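Local coordinates for uncharacterized protein YfeY (Escherichia coli, PDB 2QZB), which is of unknown function but is probably a lipoprotein of the bacterial cell envelope, at residues Met63-Val71 with Ile82-Pro90; Phe101-Cys112 with Glu124-Tyr135. All blocks are in the same frame, centred on the assembly; numbering follows the deposited sequence.

Contact 1 (63-71 with 82-90) and contact 2 (101-112 with 124-135) belong to the same antiparallel sheet of YfeY. Contact 1 joins the neighbouring strands 67-73 and 81-84 in the interior of the sheet, whereas contact 2 secures one of its two outermost strands, 112-114, to strand 123-126. Strands 158-165 and 133-138 lie between the two places. The contacts follow one another along the chain and sit on opposite sides of its centre. The centres of contact 1 and contact 2 are about 20 Å apart. The nearest atoms of contact 1 and contact 2 are about 7 Å apart, without touching. One sheet is thus tied in two different ways along its width: salt bridges reinforce the first contact, a disulfide the second.

Contact 1: residues Met63-Val71 with Ile82-Pro90; sequences MKGDNVAMV and IDVLDSDIP
Lys64 reaches across to Asp86 and Asp88 beside a beta hairpin whose strands, 67-73 and 81-84, pair through Val71 and Asp83. The lysine starts with CG anti to the backbone N (chi1 -170°) and bends at chi3 (88°), which brings NZ to 2.7 Å from OD1 of Asp88 and 2.9 Å from OD1 of Asp86. Both oxygens are met from above their carboxylate planes. Asp86 OD1 also accepts the backbone N of Asp88 at 3.0 Å, closing an Asx turn; the two donors come from opposite faces of its carboxylate, while OD2 is bonded to Tyr43.

Where the strand pairing ends, Ala69 belongs with Met70 to a classic beta bulge facing Val62, and its O takes a nearly straight bond from Leu85 N and a weak one from Asp86 N. With CG anti to its carbonyl carbon (chi1 -53°) and the chain extended beyond it, Met70 carries SD beside Ile82 CG2 (3.9 Å) and presses CE tightly on Ile89 CD1 (3.5 Å). A water bridges Val71 O and Asp83 OD2, which is also paired with Arg81. With two carboxylates sharing one ammonium group, their mutual repulsion is probably offset, and the turn after strand 81-84 is tied by charge to the neighbouring hairpin.

Contact 2: residues Phe101-Cys112 with Glu124-Tyr135; sequences FSDLYSKAFGNC and ECKAEGSQHISY
Tyr105 OH donates to the backbone O of Lys126 at 2.7 Å, arriving from above the carbonyl plane, at an antiparallel sheet edge where Cys112 and Cys125 form a disulfide-linked non-hydrogen-bonded pair. Lys126 N gives a backbone bond to Asn111 O (3.2 Å, 157° at the hydrogen). Its side chain, bent at chi2, passes alongside Asn111 O, and NZ makes a weak bond to Gly110 O.

Both cysteines hold SG anti to the carbonyl carbon (chi1 -54° and -53°), turning the sulfurs toward each other, the CA atoms of Cys112 and Cys125 being 4.0 Å apart. Around the bridge lie aromatic rings: Cys125 SG meets the edge of Phe101 and lies obliquely against the Tyr105 ring, 4.6 Å from its centroid. Leu104 lays CB over one face of the Tyr105 ring, toward its rim, and its side chain crosses that of Tyr135 at about a right angle, Leu104 CD1 meeting Tyr135 CD2. Putting a phenylalanine in place of Tyr105 would probably leave the carbonyl of Lys126 without this donor and the ring less firmly fixed beside the disulfide. Phe137 and Val95 extend the apolar surroundings, and Tyr135 OH is bonded to Thr93. At the rim of the Tyr135 ring, CD2 lies 3.6 Å from Tyr105 OH, which sits near the ring plane.

Contact 1: residues Met63-Val71 with Ile82-Pro90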
ATOM      1  N   MET A  63       2.340 -13.657  -2.330  1.00 20.98           N
ATOM      2  CA  MET A  63       1.599 -14.370  -1.298  1.00 22.07           C
ATOM      3  C   MET A  63       2.526 -14.753  -0.156  1.00 23.14           C
ATOM      4  O   MET A  63       3.644 -15.215  -0.380  1.00 22.93           O
ATOM      5  CB  MET A  63       0.952 -15.642  -1.871  1.00 21.07           C
ATOM      6  CG  MET A  63      -0.004 -15.410  -3.101  1.00 21.00           C
ATOM      7  SD  MET A  63      -1.424 -14.356  -2.722  1.00 14.28           S
ATOM      8  CE  MET A  63      -2.383 -15.341  -1.602  1.00 23.75           C
ATOM      9  N   LYS A  64       2.040 -14.585   1.052  1.00 24.83           N
ATOM     10  CA  LYS A  64       2.805 -14.967   2.241  1.00 28.19           C
ATOM     11  C   LYS A  64       1.907 -15.926   2.985  1.00 27.84           C
ATOM     12  O   LYS A  64       0.914 -15.535   3.586  1.00 27.95           O
ATOM     13  CB  LYS A  64       3.164 -13.760   3.094  1.00 27.12           C
ATOM     14  CG  LYS A  64       4.180 -14.103   4.220  1.00 32.42           C
ATOM     15  CD  LYS A  64       4.627 -12.888   5.014  1.00 31.22           C
ATOM     16  CE  LYS A  64       3.698 -12.590   6.184  1.00 37.45           C
ATOM     17  NZ  LYS A  64       4.409 -11.779   7.256  1.00 37.71           N
ATOM     18  N   GLY A  65       2.215 -17.204   2.842  1.00 29.28           N
ATOM     19  CA  GLY A  65       1.281 -18.257   3.207  1.00 29.38           C
ATOM     20  C   GLY A  65      -0.021 -18.106   2.453  1.00 30.25           C
ATOM     21  O   GLY A  65      -0.039 -17.980   1.218  1.00 30.23           O
ATOM     22  N   ASP A  66      -1.099 -18.050   3.231  1.00 30.21           N
ATOM     23  CA  ASP A  66      -2.480 -18.024   2.775  1.00 31.55           C
ATOM     24  C   ASP A  66      -2.974 -16.619   2.382  1.00 30.48           C
ATOM     25  O   ASP A  66      -4.110 -16.449   1.885  1.00 30.66           O
ATOM     26  CB  ASP A  66      -3.362 -18.541   3.947  1.00 33.00           C
ATOM     27  CG  ASP A  66      -2.727 -18.260   5.374  1.00 38.49           C
ATOM     28  OD1 ASP A  66      -3.496 -17.956   6.335  1.00 45.97           O
ATOM     29  OD2 ASP A  66      -1.479 -18.359   5.563  1.00 38.74           O
ATOM     30  N   ASN A  67      -2.130 -15.623   2.641  1.00 29.27           N
ATOM     31  CA  ASN A  67      -2.535 -14.214   2.657  1.00 27.62           C
ATOM     32  C   ASN A  67      -1.738 -13.391   1.635  1.00 25.36           C
ATOM     33  O   ASN A  67      -0.556 -13.670   1.352  1.00 23.59           O
ATOM     34  CB  ASN A  67      -2.264 -13.617   4.043  1.00 29.00           C
ATOM     35  CG  ASN A  67      -3.242 -14.093   5.126  1.00 32.08           C
ATOM     36  OD1 ASN A  67      -4.473 -14.134   4.957  1.00 35.57           O
ATOM     37  ND2 ASN A  67      -2.682 -14.429   6.257  1.00 35.78           N
ATOM     38  N   VAL A  68      -2.363 -12.342   1.117  1.00 23.56           N
ATOM     39  CA  VAL A  68      -1.697 -11.488   0.167  1.00 21.50           C
ATOM     40  C   VAL A  68      -0.729 -10.620   0.941  1.00 21.28           C
ATOM     41  O   VAL A  68      -1.118  -9.945   1.881  1.00 20.57           O
ATOM     42  CB  VAL A  68      -2.734 -10.650  -0.641  1.00 23.14           C
ATOM     43  CG1 VAL A  68      -2.061  -9.710  -1.579  1.00 19.94           C
ATOM     44  CG2 VAL A  68      -3.633 -11.570  -1.405  1.00 21.48           C
ATOM     45  N   ALA A  69       0.546 -10.683   0.574  1.00 21.53           N
ATOM     46  CA  ALA A  69       1.583  -9.800   1.161  1.00 21.33           C
ATOM     47  C   ALA A  69       1.743  -8.472   0.398  1.00 21.18           C
ATOM     48  O   ALA A  69       2.098  -7.443   0.995  1.00 20.30           O
ATOM     49  CB  ALA A  69       2.932 -10.512   1.201  1.00 21.32           C
ATOM     50  N   MET A  70       1.530  -8.506  -0.928  1.00 21.44           N
ATOM     51  CA  MET A  70       1.633  -7.308  -1.811  1.00 20.91           C
ATOM     52  C   MET A  70       0.789  -7.566  -3.028  1.00 21.74           C
ATOM     53  O   MET A  70       0.722  -8.709  -3.519  1.00 21.07           O
ATOM     54  CB  MET A  70       3.037  -7.061  -2.434  1.00 20.85           C
ATOM     55  CG  MET A  70       4.261  -6.987  -1.552  1.00 23.60           C
ATOM     56  SD  MET A  70       5.808  -6.616  -2.471  1.00 19.28           S
ATOM     57  CE  MET A  70       6.887  -7.335  -1.265  1.00 25.28           C
ATOM     58  N   VAL A  71       0.242  -6.478  -3.558  1.00 22.13           N
ATOM     59  CA  VAL A  71      -0.403  -6.446  -4.876  1.00 22.05           C
ATOM     60  C   VAL A  71       0.425  -5.534  -5.754  1.00 22.48           C
ATOM     61  O   VAL A  71       0.640  -4.374  -5.399  1.00 22.28           O
ATOM     62  CB  VAL A  71      -1.826  -5.860  -4.817  1.00 21.73           C
ATOM     63  CG1 VAL A  71      -2.508  -5.948  -6.235  1.00 23.30           C
ATOM     64  CG2 VAL A  71      -2.708  -6.568  -3.751  1.00 22.96           C
ATOM     65  N   ILE A  82       2.355  -0.508  -5.923  1.00 22.63           N
ATOM     66  CA  ILE A  82       2.530  -1.726  -5.071  1.00 22.50           C
ATOM     67  C   ILE A  82       1.828  -1.421  -3.768  1.00 23.11           C
ATOM     68  O   ILE A  82       2.163  -0.413  -3.108  1.00 23.36           O
ATOM     69  CB  ILE A  82       4.008  -2.044  -4.755  1.00 22.48           C
ATOM     70  CG1 ILE A  82       4.821  -2.222  -6.047  1.00 21.91           C
ATOM     71  CG2 ILE A  82       4.122  -3.330  -3.838  1.00 22.44           C
ATOM     72  CD1 ILE A  82       6.343  -1.920  -5.932  1.00 22.70           C
ATOM     73  N   ASP A  83       0.822  -2.219  -3.430  1.00 22.00           N
ATOM     74  CA  ASP A  83       0.202  -2.145  -2.106  1.00 23.29           C
ATOM     75  C   ASP A  83       0.838  -3.201  -1.187  1.00 22.94           C
ATOM     76  O   ASP A  83       0.929  -4.364  -1.568  1.00 23.52           O
ATOM     77  CB  ASP A  83      -1.285  -2.404  -2.219  1.00 23.42           C
ATOM     78  CG  ASP A  83      -1.986  -1.405  -3.157  1.00 28.35           C
ATOM     79  OD1 ASP A  83      -3.178  -1.148  -2.950  1.00 32.91           O
ATOM     80  OD2 ASP A  83      -1.341  -0.900  -4.105  1.00 33.42           O
ATOM     81  N   VAL A  84       1.300  -2.795  -0.014  1.00 22.60           N
ATOM     82  CA  VAL A  84       2.020  -3.703   0.872  1.00 21.92           C
ATOM     83  C   VAL A  84       1.096  -4.006   2.028  1.00 23.23           C
ATOM     84  O   VAL A  84       0.559  -3.091   2.670  1.00 23.24           O
ATOM     85  CB  VAL A  84       3.381  -3.151   1.350  1.00 23.08           C
ATOM     86  CG1 VAL A  84       4.113  -4.164   2.304  1.00 21.46           C
ATOM     87  CG2 VAL A  84       4.290  -2.861   0.164  1.00 20.54           C
ATOM     88  N   LEU A  85       0.876  -5.281   2.280  1.00 23.17           N
ATOM     89  CA  LEU A  85       0.070  -5.686   3.431  1.00 24.81           C
ATOM     90  C   LEU A  85       0.866  -6.540   4.418  1.00 26.43           C
ATOM     91  O   LEU A  85       0.365  -6.905   5.477  1.00 27.86           O
ATOM     92  CB  LEU A  85      -1.156  -6.455   2.949  1.00 25.39           C
ATOM     93  CG  LEU A  85      -2.069  -5.732   1.942  1.00 24.32           C
ATOM     94  CD1 LEU A  85      -1.659  -5.878   0.475  1.00 26.11           C
ATOM     95  CD2 LEU A  85      -3.411  -6.310   2.084  1.00 31.28           C
ATOM     96  N   ASP A  86       2.085  -6.880   4.040  1.00 27.51           N
ATOM     97  CA  ASP A  86       3.008  -7.691   4.838  1.00 29.47           C
ATOM     98  C   ASP A  86       3.534  -6.843   5.987  1.00 30.42           C
ATOM     99  O   ASP A  86       4.210  -5.800   5.765  1.00 28.54           O
ATOM    100  CB  ASP A  86       4.179  -8.120   3.964  1.00 29.71           C
ATOM    101  CG  ASP A  86       5.114  -9.122   4.642  1.00 32.21           C
ATOM    102  OD1 ASP A  86       5.047  -9.351   5.879  1.00 32.57           O
ATOM    103  OD2 ASP A  86       5.942  -9.681   3.900  1.00 32.79           O
ATOM    104  N   SER A  87       3.222  -7.283   7.213  1.00 30.88           N
ATOM    105  CA  SER A  87       3.550  -6.479   8.387  1.00 32.58           C
ATOM    106  C   SER A  87       5.057  -6.421   8.580  1.00 32.10           C
ATOM    107  O   SER A  87       5.554  -5.506   9.213  1.00 33.12           O
ATOM    108  CB  SER A  87       2.838  -7.017   9.641  1.00 33.41           C
ATOM    109  OG  SER A  87       3.274  -8.347   9.877  1.00 35.10           O
ATOM    110  N   ASP A  88       5.778  -7.381   8.004  1.00 31.60           N
ATOM    111  CA  ASP A  88       7.229  -7.398   8.024  1.00 31.59           C
ATOM    112  C   ASP A  88       7.939  -6.402   7.100  1.00 31.01           C
ATOM    113  O   ASP A  88       9.168  -6.303   7.135  1.00 31.40           O
ATOM    114  CB  ASP A  88       7.756  -8.800   7.707  1.00 32.29           C
ATOM    115  CG  ASP A  88       7.223  -9.859   8.671  1.00 35.86           C
ATOM    116  OD1 ASP A  88       6.855 -10.964   8.188  1.00 35.84           O
ATOM    117  OD2 ASP A  88       7.166  -9.556   9.892  1.00 36.89           O
ATOM    118  N   ILE A  89       7.200  -5.680   6.272  1.00 29.30           N
ATOM    119  CA  ILE A  89       7.844  -4.682   5.402  1.00 28.13           C
ATOM    120  C   ILE A  89       7.407  -3.303   5.867  1.00 27.46           C
ATOM    121  O   ILE A  89       6.264  -2.928   5.644  1.00 26.92           O
ATOM    122  CB  ILE A  89       7.418  -4.909   3.914  1.00 28.62           C
ATOM    123  CG1 ILE A  89       7.778  -6.348   3.507  1.00 28.23           C
ATOM    124  CG2 ILE A  89       8.022  -3.826   2.963  1.00 26.90           C
ATOM    125  CD1 ILE A  89       7.332  -6.718   2.143  1.00 31.97           C
ATOM    126  N   PRO A  90       8.313  -2.539   6.492  1.00 27.42           N
ATOM    127  CA  PRO A  90       7.926  -1.196   6.897  1.00 27.88           C
ATOM    128  C   PRO A  90       8.213  -0.183   5.776  1.00 27.60           C
ATOM    129  O   PRO A  90       8.889  -0.506   4.809  1.00 27.33           O
ATOM    130  CB  PRO A  90       8.831  -0.940   8.118  1.00 29.03           C
ATOM    131  CG  PRO A  90      10.186  -1.695   7.723  1.00 28.39           C
ATOM    132  CD  PRO A  90       9.738  -2.824   6.773  1.00 27.68           C
TER
HETATM  133  O   HOH W   1      -1.209  -2.395  -6.373  1.00 40.54           O

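Contact 2: residues Phe101-Cys112 with Glu124-Tyr135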
ATOM      1  N   PHE A 101      -2.826   5.715  13.876  1.00 22.31           N
ATOM      2  CA  PHE A 101      -3.053   7.011  13.211  1.00 23.17           C
ATOM      3  C   PHE A 101      -2.458   8.212  13.985  1.00 23.48           C
ATOM      4  O   PHE A 101      -1.769   9.062  13.399  1.00 23.73           O
ATOM      5  CB  PHE A 101      -4.573   7.192  13.048  1.00 22.19           C
ATOM      6  CG  PHE A 101      -4.969   8.446  12.321  1.00 22.21           C
ATOM      7  CD1 PHE A 101      -4.997   8.481  10.925  1.00 23.32           C
ATOM      8  CD2 PHE A 101      -5.392   9.575  13.034  1.00 22.61           C
ATOM      9  CE1 PHE A 101      -5.379   9.636  10.232  1.00 22.14           C
ATOM     10  CE2 PHE A 101      -5.789  10.732  12.364  1.00 22.34           C
ATOM     11  CZ  PHE A 101      -5.773  10.778  10.963  1.00 23.09           C
ATOM     12  N   SER A 102      -2.729   8.250  15.297  1.00 23.52           N
ATOM     13  CA  SER A 102      -2.334   9.328  16.227  1.00 24.15           C
ATOM     14  C   SER A 102      -0.828   9.472  16.422  1.00 24.82           C
ATOM     15  O   SER A 102      -0.351  10.530  16.902  1.00 23.07           O
ATOM     16  CB  SER A 102      -2.998   9.085  17.584  1.00 24.74           C
ATOM     17  OG  SER A 102      -2.632   7.806  18.096  1.00 27.16           O
ATOM     18  N   ASP A 103      -0.079   8.439  16.015  1.00 23.96           N
ATOM     19  CA  ASP A 103       1.383   8.521  15.938  1.00 24.83           C
ATOM     20  C   ASP A 103       1.842   9.466  14.785  1.00 24.76           C
ATOM     21  O   ASP A 103       2.946  10.039  14.794  1.00 24.35           O
ATOM     22  CB  ASP A 103       1.968   7.100  15.726  1.00 24.32           C
ATOM     23  CG  ASP A 103       2.214   6.346  17.046  1.00 28.49           C
ATOM     24  OD1 ASP A 103       1.763   6.809  18.108  1.00 31.79           O
ATOM     25  OD2 ASP A 103       2.866   5.278  17.030  1.00 30.89           O
ATOM     26  N   LEU A 104       0.997   9.612  13.778  1.00 24.53           N
ATOM     27  CA  LEU A 104       1.427  10.289  12.549  1.00 24.43           C
ATOM     28  C   LEU A 104       0.733  11.587  12.277  1.00 23.99           C
ATOM     29  O   LEU A 104       1.353  12.492  11.727  1.00 23.99           O
ATOM     30  CB  LEU A 104       1.234   9.373  11.331  1.00 24.31           C
ATOM     31  CG  LEU A 104       1.947   8.035  11.475  1.00 26.95           C
ATOM     32  CD1 LEU A 104       1.450   7.089  10.407  1.00 27.20           C
ATOM     33  CD2 LEU A 104       3.470   8.205  11.441  1.00 25.41           C
ATOM     34  N   TYR A 105      -0.548  11.664  12.634  1.00 24.51           N
ATOM     35  CA  TYR A 105      -1.404  12.807  12.280  1.00 25.27           C
ATOM     36  C   TYR A 105      -2.181  13.294  13.484  1.00 26.20           C
ATOM     37  O   TYR A 105      -2.692  12.495  14.264  1.00 26.59           O
ATOM     38  CB  TYR A 105      -2.389  12.479  11.147  1.00 25.27           C
ATOM     39  CG  TYR A 105      -1.731  11.877   9.923  1.00 25.71           C
ATOM     40  CD1 TYR A 105      -1.000  12.665   9.054  1.00 25.42           C
ATOM     41  CD2 TYR A 105      -1.794  10.500   9.687  1.00 26.80           C
ATOM     42  CE1 TYR A 105      -0.363  12.121   7.935  1.00 27.02           C
ATOM     43  CE2 TYR A 105      -1.127   9.920   8.570  1.00 29.10           C
ATOM     44  CZ  TYR A 105      -0.447  10.750   7.694  1.00 26.15           C
ATOM     45  OH  TYR A 105       0.181  10.214   6.597  1.00 29.64           O
ATOM     46  N   SER A 106      -2.252  14.611  13.634  1.00 27.31           N
ATOM     47  CA  SER A 106      -3.087  15.214  14.670  1.00 28.68           C
ATOM     48  C   SER A 106      -4.514  15.392  14.195  1.00 29.75           C
ATOM     49  O   SER A 106      -5.427  15.561  15.006  1.00 29.67           O
ATOM     50  CB  SER A 106      -2.513  16.546  15.125  1.00 29.56           C
ATOM     51  OG  SER A 106      -2.781  17.565  14.215  1.00 31.28           O
ATOM     52  N   LYS A 107      -4.699  15.324  12.873  1.00 30.16           N
ATOM     53  CA  LYS A 107      -6.002  15.495  12.241  1.00 31.16           C
ATOM     54  C   LYS A 107      -5.957  14.984  10.806  1.00 30.36           C
ATOM     55  O   LYS A 107      -4.895  14.877  10.200  1.00 30.66           O
ATOM     56  CB  LYS A 107      -6.465  16.962  12.306  1.00 30.77           C
ATOM     57  CG  LYS A 107      -5.782  17.912  11.355  1.00 32.20           C
ATOM     58  CD  LYS A 107      -6.026  19.398  11.734  1.00 33.09           C
ATOM     59  CE  LYS A 107      -7.443  19.890  11.350  1.00 37.67           C
ATOM     60  NZ  LYS A 107      -7.506  21.322  10.840  1.00 34.85           N
ATOM     61  N   ALA A 108      -7.112  14.626  10.279  1.00 30.94           N
ATOM     62  CA  ALA A 108      -7.206  14.062   8.920  1.00 31.64           C
ATOM     63  C   ALA A 108      -7.150  15.115   7.810  1.00 32.59           C
ATOM     64  O   ALA A 108      -6.583  14.862   6.736  1.00 32.71           O
ATOM     65  CB  ALA A 108      -8.488  13.232   8.798  1.00 31.60           C
ATOM     66  N   PHE A 109      -7.720  16.287   8.093  1.00 34.21           N
ATOM     67  CA  PHE A 109      -7.927  17.372   7.115  1.00 36.11           C
ATOM     68  C   PHE A 109      -6.747  17.524   6.182  1.00 36.60           C
ATOM     69  O   PHE A 109      -5.592  17.672   6.621  1.00 36.57           O
ATOM     70  CB  PHE A 109      -8.246  18.705   7.837  1.00 37.26           C
ATOM     71  CG  PHE A 109      -8.504  19.872   6.900  1.00 40.73           C
ATOM     72  CD1 PHE A 109      -9.807  20.214   6.535  1.00 42.91           C
ATOM     73  CD2 PHE A 109      -7.442  20.622   6.376  1.00 42.89           C
ATOM     74  CE1 PHE A 109     -10.047  21.270   5.655  1.00 44.09           C
ATOM     75  CE2 PHE A 109      -7.676  21.680   5.499  1.00 44.40           C
ATOM     76  CZ  PHE A 109      -8.980  22.003   5.140  1.00 43.09           C
ATOM     77  N   GLY A 110      -7.033  17.434   4.887  1.00 37.70           N
ATOM     78  CA  GLY A 110      -6.057  17.729   3.839  1.00 38.33           C
ATOM     79  C   GLY A 110      -5.001  16.665   3.603  1.00 39.49           C
ATOM     80  O   GLY A 110      -4.495  16.537   2.490  1.00 39.53           O
ATOM     81  N   ASN A 111      -4.619  15.951   4.665  1.00 40.07           N
ATOM     82  CA  ASN A 111      -3.666  14.825   4.596  1.00 39.50           C
ATOM     83  C   ASN A 111      -4.279  13.550   3.938  1.00 38.96           C
ATOM     84  O   ASN A 111      -3.598  12.773   3.235  1.00 38.14           O
ATOM     85  CB  ASN A 111      -3.261  14.426   6.029  1.00 40.16           C
ATOM     86  CG  ASN A 111      -2.646  15.583   6.856  1.00 42.90           C
ATOM     87  OD1 ASN A 111      -1.459  15.898   6.705  1.00 43.24           O
ATOM     88  ND2 ASN A 111      -3.439  16.153   7.802  1.00 44.45           N
ATOM     89  N   CYS A 112      -5.572  13.362   4.197  1.00 38.32           N
ATOM     90  CA  CYS A 112      -6.253  12.074   4.117  1.00 38.29           C
ATOM     91  C   CYS A 112      -7.560  12.188   3.367  1.00 39.06           C
ATOM     92  O   CYS A 112      -8.191  13.239   3.375  1.00 38.23           O
ATOM     93  CB  CYS A 112      -6.576  11.569   5.522  1.00 37.99           C
ATOM     94  SG  CYS A 112      -5.133  11.494   6.610  1.00 36.06           S
ATOM     95  N   GLU A 124      -7.112   6.849   3.260  1.00 28.98           N
ATOM     96  CA  GLU A 124      -5.770   6.890   2.725  1.00 29.33           C
ATOM     97  C   GLU A 124      -5.144   8.275   2.904  1.00 29.13           C
ATOM     98  O   GLU A 124      -5.773   9.286   2.550  1.00 28.46           O
ATOM     99  CB  GLU A 124      -5.814   6.547   1.252  1.00 28.69           C
ATOM    100  CG  GLU A 124      -4.461   6.353   0.607  1.00 32.60           C
ATOM    101  CD  GLU A 124      -4.599   5.935  -0.826  1.00 36.73           C
ATOM    102  OE1 GLU A 124      -5.446   5.053  -1.118  1.00 40.74           O
ATOM    103  OE2 GLU A 124      -3.883   6.511  -1.659  1.00 40.97           O
ATOM    104  N   CYS A 125      -3.903   8.295   3.396  1.00 28.86           N
ATOM    105  CA  CYS A 125      -3.169   9.516   3.750  1.00 29.19           C
ATOM    106  C   CYS A 125      -1.777   9.493   3.159  1.00 28.85           C
ATOM    107  O   CYS A 125      -1.092   8.486   3.244  1.00 27.41           O
ATOM    108  CB  CYS A 125      -3.003   9.662   5.281  1.00 29.62           C
ATOM    109  SG  CYS A 125      -4.517   9.557   6.332  1.00 33.50           S
ATOM    110  N   LYS A 126      -1.326  10.625   2.621  1.00 28.74           N
ATOM    111  CA  LYS A 126       0.015  10.705   2.072  1.00 30.61           C
ATOM    112  C   LYS A 126       1.005  10.762   3.200  1.00 30.06           C
ATOM    113  O   LYS A 126       0.757  11.386   4.247  1.00 31.35           O
ATOM    114  CB  LYS A 126       0.196  11.940   1.162  1.00 31.30           C
ATOM    115  CG  LYS A 126      -0.999  12.254   0.295  1.00 36.69           C
ATOM    116  CD  LYS A 126      -1.581  13.656   0.632  1.00 46.48           C
ATOM    117  CE  LYS A 126      -2.671  14.096  -0.362  1.00 50.27           C
ATOM    118  NZ  LYS A 126      -3.569  15.158   0.225  1.00 53.41           N
ATOM    119  N   ALA A 127       2.126  10.105   2.999  1.00 29.81           N
ATOM    120  CA  ALA A 127       3.193  10.117   3.946  1.00 29.37           C
ATOM    121  C   ALA A 127       3.837  11.503   3.912  1.00 30.56           C
ATOM    122  O   ALA A 127       4.059  12.079   2.830  1.00 29.88           O
ATOM    123  CB  ALA A 127       4.182   9.072   3.586  1.00 29.74           C
ATOM    124  N   GLU A 128       4.104  12.041   5.103  1.00 31.09           N
ATOM    125  CA  GLU A 128       4.713  13.367   5.258  1.00 31.58           C
ATOM    126  C   GLU A 128       6.087  13.426   4.555  1.00 30.89           C
ATOM    127  O   GLU A 128       6.962  12.595   4.780  1.00 29.82           O
ATOM    128  CB  GLU A 128       4.824  13.704   6.764  1.00 32.64           C
ATOM    129  CG  GLU A 128       5.610  14.976   7.073  1.00 34.81           C
ATOM    130  CD  GLU A 128       4.960  16.191   6.435  1.00 39.57           C
ATOM    131  OE1 GLU A 128       3.725  16.337   6.605  1.00 43.12           O
ATOM    132  OE2 GLU A 128       5.664  16.976   5.753  1.00 38.54           O
ATOM    133  N   GLY A 129       6.260  14.398   3.667  1.00 31.85           N
ATOM    134  CA  GLY A 129       7.529  14.553   2.946  1.00 32.72           C
ATOM    135  C   GLY A 129       7.788  13.563   1.809  1.00 33.16           C
ATOM    136  O   GLY A 129       8.895  13.540   1.229  1.00 33.88           O
ATOM    137  N   SER A 130       6.788  12.739   1.486  1.00 32.49           N
ATOM    138  CA  SER A 130       6.926  11.757   0.396  1.00 31.37           C
ATOM    139  C   SER A 130       6.139  12.157  -0.843  1.00 30.69           C
ATOM    140  O   SER A 130       5.043  12.697  -0.731  1.00 30.28           O
ATOM    141  CB  SER A 130       6.442  10.378   0.850  1.00 31.29           C
ATOM    142  OG  SER A 130       6.593   9.434  -0.207  1.00 29.40           O
ATOM    143  N   GLN A 131       6.687  11.858  -2.018  1.00 30.45           N
ATOM    144  CA  GLN A 131       6.002  12.031  -3.304  0.50 30.77           C
ATOM    145  C   GLN A 131       5.342  10.714  -3.759  1.00 30.34           C
ATOM    146  O   GLN A 131       4.546  10.691  -4.689  1.00 30.86           O
ATOM    147  CB  GLN A 131       7.018  12.458  -4.378  0.50 30.99           C
ATOM    148  CG  GLN A 131       7.631  13.868  -4.196  0.50 31.93           C
ATOM    149  CD  GLN A 131       8.990  14.034  -4.870  0.50 32.31           C
ATOM    150  OE1 GLN A 131       9.833  14.800  -4.395  0.50 34.62           O
ATOM    151  NE2 GLN A 131       9.216  13.312  -5.972  0.50 34.72           N
ATOM    152  N   HIS A 132       5.713   9.596  -3.132  1.00 28.66           N
ATOM    153  CA  HIS A 132       5.302   8.276  -3.671  1.00 26.64           C
ATOM    154  C   HIS A 132       4.568   7.371  -2.709  1.00 25.37           C
ATOM    155  O   HIS A 132       3.901   6.447  -3.154  1.00 25.31           O
ATOM    156  CB  HIS A 132       6.517   7.545  -4.255  1.00 26.97           C
ATOM    157  CG  HIS A 132       7.139   8.266  -5.397  1.00 30.24           C
ATOM    158  ND1 HIS A 132       8.288   9.023  -5.265  1.00 33.26           N
ATOM    159  CD2 HIS A 132       6.732   8.414  -6.682  1.00 31.74           C
ATOM    160  CE1 HIS A 132       8.568   9.587  -6.427  1.00 33.45           C
ATOM    161  NE2 HIS A 132       7.649   9.224  -7.305  1.00 32.18           N
ATOM    162  N   ILE A 133       4.670   7.635  -1.399  1.00 24.10           N
ATOM    163  CA  ILE A 133       4.123   6.737  -0.348  1.00 23.47           C
ATOM    164  C   ILE A 133       2.863   7.292   0.322  1.00 24.71           C
ATOM    165  O   ILE A 133       2.786   8.508   0.641  1.00 23.16           O
ATOM    166  CB  ILE A 133       5.227   6.385   0.706  1.00 23.18           C
ATOM    167  CG1 ILE A 133       6.456   5.790   0.023  1.00 22.05           C
ATOM    168  CG2 ILE A 133       4.706   5.436   1.825  1.00 23.11           C
ATOM    169  CD1 ILE A 133       7.698   5.738   0.967  1.00 24.19           C
ATOM    170  N   SER A 134       1.872   6.401   0.503  1.00 24.39           N
ATOM    171  CA  SER A 134       0.625   6.668   1.195  1.00 25.73           C
ATOM    172  C   SER A 134       0.400   5.515   2.165  1.00 25.35           C
ATOM    173  O   SER A 134       0.971   4.446   1.978  1.00 24.94           O
ATOM    174  CB  SER A 134      -0.545   6.673   0.211  1.00 26.63           C
ATOM    175  OG  SER A 134      -0.394   7.693  -0.765  1.00 32.85           O
ATOM    176  N   TYR A 135      -0.445   5.736   3.170  1.00 25.01           N
ATOM    177  CA  TYR A 135      -0.817   4.709   4.141  1.00 25.92           C
ATOM    178  C   TYR A 135      -2.324   4.610   4.092  1.00 25.65           C
ATOM    179  O   TYR A 135      -3.014   5.639   4.032  1.00 26.79           O
ATOM    180  CB  TYR A 135      -0.375   5.108   5.568  1.00 25.34           C
ATOM    181  CG  TYR A 135       1.060   5.588   5.704  1.00 25.15           C
ATOM    182  CD1 TYR A 135       2.127   4.787   5.321  1.00 24.04           C
ATOM    183  CD2 TYR A 135       1.348   6.848   6.237  1.00 25.44           C
ATOM    184  CE1 TYR A 135       3.433   5.231   5.419  1.00 24.65           C
ATOM    185  CE2 TYR A 135       2.661   7.286   6.372  1.00 21.53           C
ATOM    186  CZ  TYR A 135       3.689   6.481   5.970  1.00 25.64           C
ATOM    187  OH  TYR A 135       4.996   6.891   6.118  1.00 24.33           O
TER